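Local coordinates for monosaccharide ABC transporter substrate-binding protein, CUT2 family (Bradyrhizobium sp., PDB 4YHS) that probably captures a sugar or a related small solute in the periplasm and delivers it to an ABC importer of the CUT2 family, at residues Lys205-Ala210 against Ile216-Pro221; Glu236-Leu239 against Asn244-Tyr247; Gly281-Ile286 against Asn342-Asp347. All blocks are in the same frame, centred on the assembly; numbering follows the deposited sequence.

Interaction 1 of 3, residues Lys205-Ala210 against Ile216-Pro221; sequences KGFMDA and IKVLEP
Val218 points its CB toward helix 198-211, and two neighbouring residues of that helix, Phe207 and Met208, reach out to meet it. Met208 is a selenomethionine, and its selenium does most of the touching: SE of Met208 stands 3.9 Å from CG1 of Val218 and 4.0 Å from CG2 of Val218, so that it rests against the whole isopropyl group instead of favouring one methyl. The chain gets there by curling. Bends at chi2 (-56°) and chi3 (-72°) fold it over, which brings CE of Met208 to 4.1 Å from CB of Val218. Neither helix residue points its CB at the strand; each comes near by the end of its side chain. Phe207 approaches Val218 on an oblique course, CE2 of its ring lying 4.1 Å from CG2 of Val218, and that methyl is therefore shared between the ring and the selenium.

Helix 198-211 and strand 216-218 are the last two elements of a beta-alpha-beta unit that starts with strand 186-191, and the contact packs the helix on one face of the parallel sheet, at its edge strand, in a lobe of the type I periplasmic binding protein fold. Strand 216-218 is the outermost strand on its side of that sheet, pairing with strand 186-191 through backbone bonds from Lys217 and Leu219 to Val188. CG of Phe207 is anti to the backbone N (chi1 -175°), which lays the ring out beside the strand, where it also stacks on Trp190. Trp190 touches Val218 and Pro221 as well, and Val211, one helical turn beyond Phe207, packs on Val218. On the flank of the helix away from the strand, Asp209 OD2 is hydrogen-bonded to Tyr165 OH of helix 164-178.

Interaction 2 of 3, residues Glu236-Leu239 against Asn244-Tyr247; sequences EDAL and NIRY
Ile245 sends its CD1 methyl into the side of helix 228-241, and that one atom makes the contact with both Ala238 and Leu239. The apolar contacts are both made by this methyl: CD1 of Ile245 lies 4.0 Å from CB of Ala238 and 4.3 Å from CD2 of Leu239, touching the methyl of one residue and a branch of the next. Its CG1 branch, anti to the carbonyl carbon (chi1 -76°) and extended beyond, carries the methyl straight out to the helix.

A second kind of approach is methyl to backbone: CD1 of Ile245 comes to 3.6 Å from O of Ala238, closer than to either side chain, so the helix backbone itself forms part of the surface it meets. No hydrogen bond joins the two segments. The polar groups beside Ile245 are engaged in other directions: Arg246 NH1 forms a salt bridge with Asp272, and Tyr247 OH is hydrogen-bonded to His179 NE2. CG of Arg246 meanwhile lies 3.6 Å above the ring plane of Tyr247, toward its rim.

Helix 228-241 links strand 216-218 to strand 247-250 as a beta-alpha-beta crossover, passing strand 186-191 on the way. Ala238 accordingly rests on Phe191 and Ile245 on Val187 of that middle strand, while Leu239 reaches Arg265 and Leu267 in the loop leading to strand 272-275.

Interaction 3 of 3, residues Gly281-Ile286 against Asn342-Asp347; sequences GVYEGI and NILPPD
The ring of Tyr283 is met by two terminal methyls, CD1 of Leu344 and CD1 of Ile343, which lie on the same side of its plane and both approach at a slant. The leucine methyl sits at the root of the ring, 3.6 Å from CG of Tyr283 and 3.6 Å from CB of Tyr283. Farther out, CD1 of Ile343 lies 3.9 Å from CE1 of Tyr283, its side chain running at about a right angle to the tyrosine.

Tyr283 points from helix 280-287 toward the chain beyond strand 322-331, with CG anti to the backbone N (chi1 -172°). Ile343 instead holds CG1 between its backbone N and carbonyl carbon (chi1 60°), a crowded position that aims the branch at the ring. Pro345 and Pro346, next along, pack on Leu74 and Tyr78 of helix 71-87, so residues 342-347 run between helices of the two lobes of this binding protein. Ile335 and Gln340 also touch Tyr283. With an alanine here only CB would remain against Leu344, and the loss of the ring is likely to leave the Ile343 methyl without its partner and open a gap between helix and tail.

OE1 of Glu284 and OD1 of Asp347 are 6.8 Å apart, and Glu284 forms a salt bridge with Arg288. The contacts across this interface are carbon to carbon, with no hydrogen bond between the two segments, so it depends on apolar fit.

Interactions 1 and 2 belong to one lobe and follow each other in the chain, their centres about 15 Å apart. They meet directly: CD1 of Leu219 lies 3.9 Å from CD1 of Ile245. Val218 faces helix 198-211 while Leu219 faces Ile245, consistent with the two helices covering opposite faces of the parallel sheet. Interaction 3 stands apart, its centre about 26 Å from each of the other two centres; its nearest atoms are about 13 Å from interaction 1 and about 12 Å from interaction 2. It joins that lobe to the chain's late tail, which also touches the other lobe. The crystal holds bound bis-tris; in this fold the ligand lies in the cleft between the lobes.

Interaction 1 of 3, residues Lys205-Ala210 against Ile216-Pro221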
ATOM      1  N   LYS A 205      -0.586 -15.854   3.114  1.00 16.23           N
ATOM      2  CA  LYS A 205       0.489 -16.494   3.845  1.00 19.30           C
ATOM      3  C   LYS A 205       0.826 -15.725   5.108  1.00 18.04           C
ATOM      4  O   LYS A 205       0.968 -16.310   6.177  1.00 22.45           O
ATOM      5  CB  LYS A 205       1.753 -16.634   2.971  1.00 23.05           C
ATOM      6  CG  LYS A 205       1.645 -17.663   1.856  1.00 48.37           C
ATOM      7  CD  LYS A 205       3.008 -17.900   1.185  1.00 56.19           C
ATOM      8  CE  LYS A 205       2.917 -18.913   0.044  1.00 61.16           C
ATOM      9  NZ  LYS A 205       1.952 -18.495  -1.033  1.00 60.05           N
ATOM     10  N   GLY A 206       0.943 -14.411   4.990  1.00 19.39           N
ATOM     11  CA  GLY A 206       1.218 -13.583   6.152  1.00 19.15           C
ATOM     12  C   GLY A 206       0.165 -13.699   7.246  1.00 22.04           C
ATOM     13  O   GLY A 206       0.492 -13.852   8.426  1.00 19.48           O
ATOM     14  N   PHE A 207      -1.103 -13.625   6.857  1.00 18.60           N
ATOM     15  CA  PHE A 207      -2.211 -13.730   7.804  1.00 14.99           C
ATOM     16  C   PHE A 207      -2.198 -15.091   8.515  1.00 16.13           C
ATOM     17  O   PHE A 207      -2.329 -15.164   9.727  1.00 20.87           O
ATOM     18  CB  PHE A 207      -3.537 -13.518   7.081  1.00 14.58           C
ATOM     19  CG  PHE A 207      -4.718 -13.488   7.987  1.00 19.22           C
ATOM     20  CD1 PHE A 207      -5.003 -12.359   8.729  1.00 18.51           C
ATOM     21  CD2 PHE A 207      -5.539 -14.599   8.107  1.00 19.54           C
ATOM     22  CE1 PHE A 207      -6.100 -12.315   9.589  1.00 19.44           C
ATOM     23  CE2 PHE A 207      -6.634 -14.575   8.960  1.00 17.19           C
ATOM     24  CZ  PHE A 207      -6.915 -13.429   9.707  1.00 20.13           C
HETATM   25  N   MSE A 208      -2.012 -16.153   7.749  1.00 17.94           N
HETATM   26  CA  MSE A 208      -2.058 -17.499   8.304  1.00 20.74           C
HETATM   27  C   MSE A 208      -0.858 -17.727   9.210  1.00 21.36           C
HETATM   28  O   MSE A 208      -0.999 -18.354  10.261  1.00 22.18           O
HETATM   29  CB  MSE A 208      -2.091 -18.564   7.202  1.00 23.73           C
HETATM   30  CG  MSE A 208      -3.339 -18.571   6.348  1.00 23.67           C
HETATM   31 SE   MSE A 208      -5.010 -18.754   7.390  1.00 37.24          SE
HETATM   32  CE  MSE A 208      -4.895 -20.657   7.942  1.00 31.24           C
ATOM     33  N   ASP A 209       0.314 -17.231   8.805  1.00 21.23           N
ATOM     34  CA  ASP A 209       1.529 -17.425   9.593  1.00 22.42           C
ATOM     35  C   ASP A 209       1.322 -16.699  10.907  1.00 23.11           C
ATOM     36  O   ASP A 209       1.650 -17.231  11.960  1.00 25.38           O
ATOM     37  CB  ASP A 209       2.795 -16.895   8.906  1.00 21.94           C
ATOM     38  CG  ASP A 209       3.244 -17.733   7.727  1.00 34.89           C
ATOM     39  OD1 ASP A 209       2.761 -18.873   7.538  1.00 26.32           O
ATOM     40  OD2 ASP A 209       4.124 -17.230   6.987  1.00 25.97           O
ATOM     41  N   ALA A 210       0.757 -15.496  10.848  1.00 19.58           N
ATOM     42  CA  ALA A 210       0.656 -14.666  12.050  1.00 21.51           C
ATOM     43  C   ALA A 210      -0.359 -15.163  13.089  1.00 22.73           C
ATOM     44  O   ALA A 210      -0.157 -14.925  14.279  1.00 25.62           O
ATOM     45  CB  ALA A 210       0.342 -13.191  11.660  1.00 18.08           C
ATOM     46  N   ILE A 216      -7.280 -18.407  17.563  1.00 28.42           N
ATOM     47  CA  ILE A 216      -7.972 -18.156  16.309  1.00 26.46           C
ATOM     48  C   ILE A 216      -8.062 -19.421  15.476  1.00 29.54           C
ATOM     49  O   ILE A 216      -7.057 -20.110  15.249  1.00 31.86           O
ATOM     50  CB  ILE A 216      -7.260 -17.070  15.463  1.00 25.10           C
ATOM     51  CG1 ILE A 216      -7.312 -15.704  16.168  1.00 29.45           C
ATOM     52  CG2 ILE A 216      -7.876 -16.980  14.080  1.00 21.42           C
ATOM     53  CD1 ILE A 216      -6.238 -14.774  15.698  1.00 37.94           C
ATOM     54  N   LYS A 217      -9.273 -19.715  15.018  1.00 21.73           N
ATOM     55  CA  LYS A 217      -9.490 -20.721  13.990  1.00 26.42           C
ATOM     56  C   LYS A 217      -9.915 -19.978  12.718  1.00 22.61           C
ATOM     57  O   LYS A 217     -10.882 -19.223  12.741  1.00 23.80           O
ATOM     58  CB  LYS A 217     -10.547 -21.734  14.438  1.00 30.39           C
ATOM     59  CG  LYS A 217     -11.135 -22.608  13.299  1.00 34.03           C
ATOM     60  CD  LYS A 217     -10.097 -23.495  12.618  1.00 32.95           C
ATOM     61  CE  LYS A 217     -10.638 -24.132  11.347  1.00 42.07           C
ATOM     62  NZ  LYS A 217      -9.587 -24.915  10.610  1.00 46.49           N
ATOM     63  N   VAL A 218      -9.188 -20.191  11.626  1.00 25.00           N
ATOM     64  CA  VAL A 218      -9.543 -19.585  10.354  1.00 25.76           C
ATOM     65  C   VAL A 218     -10.283 -20.598   9.478  1.00 27.27           C
ATOM     66  O   VAL A 218      -9.830 -21.736   9.272  1.00 27.87           O
ATOM     67  CB  VAL A 218      -8.298 -19.059   9.624  1.00 22.95           C
ATOM     68  CG1 VAL A 218      -8.690 -18.256   8.447  1.00 19.90           C
ATOM     69  CG2 VAL A 218      -7.472 -18.215  10.537  1.00 27.39           C
ATOM     70  N   LEU A 219     -11.451 -20.200   8.985  1.00 26.23           N
ATOM     71  CA  LEU A 219     -12.200 -21.066   8.079  1.00 25.47           C
ATOM     72  C   LEU A 219     -11.409 -21.180   6.797  1.00 27.62           C
ATOM     73  O   LEU A 219     -10.531 -20.361   6.554  1.00 22.96           O
ATOM     74  CB  LEU A 219     -13.584 -20.498   7.802  1.00 25.56           C
ATOM     75  CG  LEU A 219     -14.524 -20.432   9.003  1.00 27.68           C
ATOM     76  CD1 LEU A 219     -15.848 -19.752   8.621  1.00 31.51           C
ATOM     77  CD2 LEU A 219     -14.769 -21.814   9.569  1.00 35.70           C
ATOM     78  N   GLU A 220     -11.711 -22.180   5.975  1.00 27.42           N
ATOM     79  CA  GLU A 220     -11.032 -22.276   4.698  1.00 29.37           C
ATOM     80  C   GLU A 220     -11.244 -20.943   3.961  1.00 20.96           C
ATOM     81  O   GLU A 220     -12.340 -20.370   4.001  1.00 21.57           O
ATOM     82  CB  GLU A 220     -11.543 -23.464   3.871  1.00 31.75           C
ATOM     83  CG  GLU A 220     -11.283 -24.842   4.509  1.00 51.97           C
ATOM     84  CD  GLU A 220      -9.797 -25.258   4.543  1.00 67.04           C
ATOM     85  OE1 GLU A 220      -8.895 -24.389   4.538  1.00 59.13           O
ATOM     86  OE2 GLU A 220      -9.537 -26.480   4.576  1.00 79.68           O
ATOM     87  N   PRO A 221     -10.189 -20.432   3.321  1.00 22.07           N
ATOM     88  CA  PRO A 221     -10.279 -19.164   2.591  1.00 25.41           C
ATOM     89  C   PRO A 221     -11.306 -19.200   1.478  1.00 24.62           C
ATOM     90  O   PRO A 221     -11.402 -20.193   0.741  1.00 22.06           O
ATOM     91  CB  PRO A 221      -8.868 -18.986   2.026  1.00 23.48           C
ATOM     92  CG  PRO A 221      -8.282 -20.344   2.014  1.00 28.79           C
ATOM     93  CD  PRO A 221      -8.825 -20.992   3.243  1.00 26.99           C
TER

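Interaction 2 of 3, residues Glu236-Leu239 against Asn244-Tyr247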
ATOM      1  N   GLU A 236     -22.096 -13.508   2.966  1.00 26.91           N
ATOM      2  CA  GLU A 236     -23.441 -14.036   3.237  1.00 26.55           C
ATOM      3  C   GLU A 236     -23.403 -15.547   3.421  1.00 32.89           C
ATOM      4  O   GLU A 236     -23.887 -16.095   4.418  1.00 27.20           O
ATOM      5  CB  GLU A 236     -24.409 -13.683   2.109  1.00 37.94           C
ATOM      6  CG  GLU A 236     -24.812 -12.228   2.046  1.00 52.93           C
ATOM      7  CD  GLU A 236     -25.533 -11.888   0.752  1.00 70.33           C
ATOM      8  OE1 GLU A 236     -26.438 -12.657   0.367  1.00 79.47           O
ATOM      9  OE2 GLU A 236     -25.185 -10.867   0.112  1.00 66.50           O
ATOM     10  N   ASP A 237     -22.799 -16.225   2.451  1.00 25.51           N
ATOM     11  CA  ASP A 237     -22.738 -17.669   2.459  1.00 26.32           C
ATOM     12  C   ASP A 237     -21.992 -18.181   3.684  1.00 26.73           C
ATOM     13  O   ASP A 237     -22.397 -19.182   4.272  1.00 23.49           O
ATOM     14  CB  ASP A 237     -22.071 -18.179   1.177  1.00 33.61           C
ATOM     15  CG  ASP A 237     -22.963 -18.039  -0.045  1.00 33.44           C
ATOM     16  OD1 ASP A 237     -24.186 -17.811   0.101  1.00 40.84           O
ATOM     17  OD2 ASP A 237     -22.418 -18.164  -1.163  1.00 40.94           O
ATOM     18  N   ALA A 238     -20.946 -17.459   4.093  1.00 28.16           N
ATOM     19  CA  ALA A 238     -20.164 -17.854   5.256  1.00 28.58           C
ATOM     20  C   ALA A 238     -20.993 -17.733   6.544  1.00 27.82           C
ATOM     21  O   ALA A 238     -20.985 -18.640   7.381  1.00 29.90           O
ATOM     22  CB  ALA A 238     -18.904 -17.022   5.351  1.00 28.28           C
ATOM     23  N   LEU A 239     -21.711 -16.625   6.682  1.00 29.50           N
ATOM     24  CA  LEU A 239     -22.546 -16.407   7.867  1.00 29.64           C
ATOM     25  C   LEU A 239     -23.626 -17.465   7.956  1.00 30.06           C
ATOM     26  O   LEU A 239     -23.999 -17.899   9.049  1.00 33.78           O
ATOM     27  CB  LEU A 239     -23.153 -15.003   7.829  1.00 24.69           C
ATOM     28  CG  LEU A 239     -22.115 -13.879   7.986  1.00 34.01           C
ATOM     29  CD1 LEU A 239     -22.709 -12.518   7.781  1.00 27.85           C
ATOM     30  CD2 LEU A 239     -21.436 -13.930   9.342  1.00 31.26           C
ATOM     31  N   ASN A 244     -21.821 -18.727  14.109  1.00 33.99           N
ATOM     32  CA  ASN A 244     -21.053 -18.211  15.236  1.00 27.35           C
ATOM     33  C   ASN A 244     -19.722 -17.566  14.874  1.00 27.65           C
ATOM     34  O   ASN A 244     -18.898 -17.315  15.768  1.00 25.42           O
ATOM     35  CB  ASN A 244     -20.816 -19.338  16.230  1.00 32.27           C
ATOM     36  CG  ASN A 244     -20.567 -18.836  17.628  1.00 55.98           C
ATOM     37  OD1 ASN A 244     -19.488 -19.034  18.188  1.00 58.57           O
ATOM     38  ND2 ASN A 244     -21.566 -18.175  18.203  1.00 66.21           N
ATOM     39  N   ILE A 245     -19.510 -17.269  13.585  1.00 21.53           N
ATOM     40  CA  ILE A 245     -18.308 -16.553  13.159  1.00 24.13           C
ATOM     41  C   ILE A 245     -18.165 -15.338  14.055  1.00 26.61           C
ATOM     42  O   ILE A 245     -19.164 -14.682  14.338  1.00 21.69           O
ATOM     43  CB  ILE A 245     -18.372 -16.097  11.691  1.00 27.61           C
ATOM     44  CG1 ILE A 245     -18.138 -17.267  10.749  1.00 35.96           C
ATOM     45  CG2 ILE A 245     -17.280 -15.084  11.382  1.00 30.25           C
ATOM     46  CD1 ILE A 245     -18.412 -16.919   9.289  1.00 34.07           C
ATOM     47  N   ARG A 246     -16.947 -15.058  14.519  1.00 20.81           N
ATOM     48  CA  ARG A 246     -16.697 -13.886  15.375  1.00 18.77           C
ATOM     49  C   ARG A 246     -16.111 -12.706  14.573  1.00 20.46           C
ATOM     50  O   ARG A 246     -16.394 -11.543  14.864  1.00 18.86           O
ATOM     51  CB  ARG A 246     -15.758 -14.286  16.515  1.00 26.46           C
ATOM     52  CG  ARG A 246     -15.409 -13.159  17.462  1.00 27.58           C
ATOM     53  CD  ARG A 246     -16.643 -12.630  18.187  1.00 28.39           C
ATOM     54  NE  ARG A 246     -16.276 -11.510  19.049  1.00 37.17           N
ATOM     55  CZ  ARG A 246     -16.166 -10.252  18.639  1.00 36.11           C
ATOM     56  NH1 ARG A 246     -16.412  -9.924  17.370  1.00 27.91           N
ATOM     57  NH2 ARG A 246     -15.809  -9.316  19.509  1.00 39.23           N
ATOM     58  N   TYR A 247     -15.294 -13.013  13.568  1.00 19.90           N
ATOM     59  CA  TYR A 247     -14.697 -11.981  12.712  1.00 17.71           C
ATOM     60  C   TYR A 247     -14.840 -12.307  11.249  1.00 18.63           C
ATOM     61  O   TYR A 247     -14.722 -13.462  10.855  1.00 18.41           O
ATOM     62  CB  TYR A 247     -13.204 -11.793  12.979  1.00 18.03           C
ATOM     63  CG  TYR A 247     -12.878 -11.390  14.377  1.00 16.99           C
ATOM     64  CD1 TYR A 247     -13.027 -10.085  14.786  1.00 20.92           C
ATOM     65  CD2 TYR A 247     -12.431 -12.329  15.292  1.00 19.49           C
ATOM     66  CE1 TYR A 247     -12.730  -9.706  16.070  1.00 26.97           C
ATOM     67  CE2 TYR A 247     -12.132 -11.966  16.600  1.00 24.40           C
ATOM     68  CZ  TYR A 247     -12.278 -10.634  16.968  1.00 20.05           C
ATOM     69  OH  TYR A 247     -11.999 -10.219  18.241  1.00 24.39           O
TER

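Interaction 3 of 3, residues Gly281-Ile286 against Asn342-Asp347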
ATOM      1  N   GLY A 281     -13.311   4.035   2.314  1.00 15.87           N
ATOM      2  CA  GLY A 281     -14.484   3.361   2.853  1.00 19.99           C
ATOM      3  C   GLY A 281     -14.160   2.619   4.147  1.00 14.70           C
ATOM      4  O   GLY A 281     -14.911   2.661   5.114  1.00 17.39           O
ATOM      5  N   VAL A 282     -13.012   1.951   4.183  1.00 15.13           N
ATOM      6  CA  VAL A 282     -12.588   1.279   5.405  1.00 12.89           C
ATOM      7  C   VAL A 282     -12.293   2.300   6.523  1.00 15.96           C
ATOM      8  O   VAL A 282     -12.713   2.132   7.670  1.00 14.23           O
ATOM      9  CB  VAL A 282     -11.364   0.400   5.154  1.00 15.50           C
ATOM     10  CG1 VAL A 282     -10.744  -0.130   6.494  1.00 22.64           C
ATOM     11  CG2 VAL A 282     -11.745  -0.765   4.239  1.00 14.90           C
ATOM     12  N   TYR A 283     -11.645   3.399   6.164  1.00 16.24           N
ATOM     13  CA  TYR A 283     -11.323   4.478   7.109  1.00 15.66           C
ATOM     14  C   TYR A 283     -12.609   5.021   7.741  1.00 15.09           C
ATOM     15  O   TYR A 283     -12.706   5.161   8.959  1.00 15.65           O
ATOM     16  CB  TYR A 283     -10.533   5.565   6.358  1.00 16.55           C
ATOM     17  CG  TYR A 283      -9.948   6.681   7.202  1.00 14.71           C
ATOM     18  CD1 TYR A 283      -8.694   6.565   7.782  1.00 17.10           C
ATOM     19  CD2 TYR A 283     -10.638   7.853   7.390  1.00 17.61           C
ATOM     20  CE1 TYR A 283      -8.160   7.611   8.551  1.00 17.60           C
ATOM     21  CE2 TYR A 283     -10.111   8.883   8.134  1.00 24.34           C
ATOM     22  CZ  TYR A 283      -8.869   8.763   8.692  1.00 20.14           C
ATOM     23  OH  TYR A 283      -8.387   9.804   9.456  1.00 26.26           O
ATOM     24  N   GLU A 284     -13.604   5.323   6.919  1.00 18.07           N
ATOM     25  CA  GLU A 284     -14.828   5.904   7.437  1.00 15.90           C
ATOM     26  C   GLU A 284     -15.519   4.888   8.346  1.00 12.31           C
ATOM     27  O   GLU A 284     -16.058   5.234   9.396  1.00 15.70           O
ATOM     28  CB  GLU A 284     -15.745   6.337   6.294  1.00 16.48           C
ATOM     29  CG  GLU A 284     -17.103   6.820   6.733  1.00 24.68           C
ATOM     30  CD  GLU A 284     -17.066   8.131   7.556  1.00 34.24           C
ATOM     31  OE1 GLU A 284     -16.022   8.812   7.614  1.00 30.77           O
ATOM     32  OE2 GLU A 284     -18.102   8.475   8.159  1.00 36.05           O
ATOM     33  N   GLY A 285     -15.459   3.625   7.942  1.00 15.97           N
ATOM     34  CA  GLY A 285     -16.016   2.546   8.725  1.00 17.89           C
ATOM     35  C   GLY A 285     -15.416   2.457  10.127  1.00 15.09           C
ATOM     36  O   GLY A 285     -16.139   2.240  11.082  1.00 15.94           O
ATOM     37  N   ILE A 286     -14.100   2.613  10.245  1.00 13.67           N
ATOM     38  CA  ILE A 286     -13.406   2.584  11.535  1.00 14.03           C
ATOM     39  C   ILE A 286     -13.854   3.762  12.356  1.00 17.81           C
ATOM     40  O   ILE A 286     -14.224   3.610  13.519  1.00 16.10           O
ATOM     41  CB  ILE A 286     -11.841   2.564  11.355  1.00 14.96           C
ATOM     42  CG1 ILE A 286     -11.417   1.256  10.673  1.00 16.71           C
ATOM     43  CG2 ILE A 286     -11.117   2.706  12.723  1.00 16.04           C
ATOM     44  CD1 ILE A 286      -9.984   1.160  10.200  1.00 15.95           C
ATOM     45  N   ASN A 342      -1.229  11.192   5.875  1.00 12.84           N
ATOM     46  CA  ASN A 342      -0.089  10.263   5.763  1.00 12.62           C
ATOM     47  C   ASN A 342      -0.519   8.901   5.182  1.00 13.49           C
ATOM     48  O   ASN A 342       0.319   8.123   4.710  1.00 14.87           O
ATOM     49  CB  ASN A 342       0.575  10.049   7.108  1.00 14.81           C
ATOM     50  CG  ASN A 342       1.266  11.283   7.601  1.00 15.64           C
ATOM     51  OD1 ASN A 342       1.519  12.219   6.823  1.00 16.77           O
ATOM     52  ND2 ASN A 342       1.574  11.315   8.893  1.00 17.85           N
ATOM     53  N   ILE A 343      -1.824   8.603   5.235  1.00 13.41           N
ATOM     54  CA  ILE A 343      -2.273   7.236   4.917  1.00 12.70           C
ATOM     55  C   ILE A 343      -3.379   7.159   3.896  1.00 14.89           C
ATOM     56  O   ILE A 343      -3.679   6.065   3.446  1.00 13.61           O
ATOM     57  CB  ILE A 343      -2.737   6.444   6.188  1.00 11.41           C
ATOM     58  CG1 ILE A 343      -3.905   7.129   6.914  1.00 14.37           C
ATOM     59  CG2 ILE A 343      -1.557   6.277   7.148  1.00 15.95           C
ATOM     60  CD1 ILE A 343      -4.515   6.254   8.011  1.00 15.01           C
ATOM     61  N   LEU A 344      -3.928   8.308   3.515  1.00 11.95           N
ATOM     62  CA  LEU A 344      -4.937   8.424   2.464  1.00 11.66           C
ATOM     63  C   LEU A 344      -4.814   9.795   1.817  1.00 12.38           C
ATOM     64  O   LEU A 344      -4.259  10.726   2.421  1.00 15.29           O
ATOM     65  CB  LEU A 344      -6.333   8.256   3.033  1.00 12.06           C
ATOM     66  CG  LEU A 344      -6.884   6.864   3.363  1.00 15.74           C
ATOM     67  CD1 LEU A 344      -8.231   7.025   4.074  1.00 15.42           C
ATOM     68  CD2 LEU A 344      -7.030   6.062   2.099  1.00 18.59           C
ATOM     69  N   PRO A 345      -5.372   9.958   0.608  1.00 11.28           N
ATOM     70  CA  PRO A 345      -5.448  11.334   0.123  1.00 13.82           C
ATOM     71  C   PRO A 345      -6.448  12.141   0.935  1.00 12.61           C
ATOM     72  O   PRO A 345      -7.365  11.546   1.502  1.00 16.98           O
ATOM     73  CB  PRO A 345      -5.918  11.167  -1.324  1.00 19.16           C
ATOM     74  CG  PRO A 345      -6.709   9.908  -1.298  1.00 15.48           C
ATOM     75  CD  PRO A 345      -5.985   9.003  -0.345  1.00 12.77           C
ATOM     76  N   PRO A 346      -6.296  13.475   0.993  1.00 14.00           N
ATOM     77  CA  PRO A 346      -7.335  14.282   1.634  1.00 14.85           C
ATOM     78  C   PRO A 346      -8.674  14.064   0.938  1.00 17.13           C
ATOM     79  O   PRO A 346      -8.658  13.813  -0.273  1.00 16.55           O
ATOM     80  CB  PRO A 346      -6.836  15.728   1.427  1.00 14.01           C
ATOM     81  CG  PRO A 346      -5.320  15.554   1.231  1.00 17.88           C
ATOM     82  CD  PRO A 346      -5.201  14.302   0.460  1.00 16.38           C
ATOM     83  N   ASP A 347      -9.787  14.148   1.659  1.00 16.92           N
ATOM     84  CA  ASP A 347     -11.097  14.209   0.992  1.00 15.21           C
ATOM     85  C   ASP A 347     -11.149  15.348  -0.008  1.00 16.91           C
ATOM     86  O   ASP A 347     -10.685  16.443   0.258  1.00 20.33           O
ATOM     87  CB  ASP A 347     -12.218  14.400   2.006  1.00 18.46           C
ATOM     88  CG  ASP A 347     -12.269  13.296   3.027  1.00 32.93           C
ATOM     89  OD1 ASP A 347     -12.759  12.218   2.691  1.00 36.24           O
ATOM     90  OD2 ASP A 347     -11.822  13.517   4.158  1.00 42.10           O
TER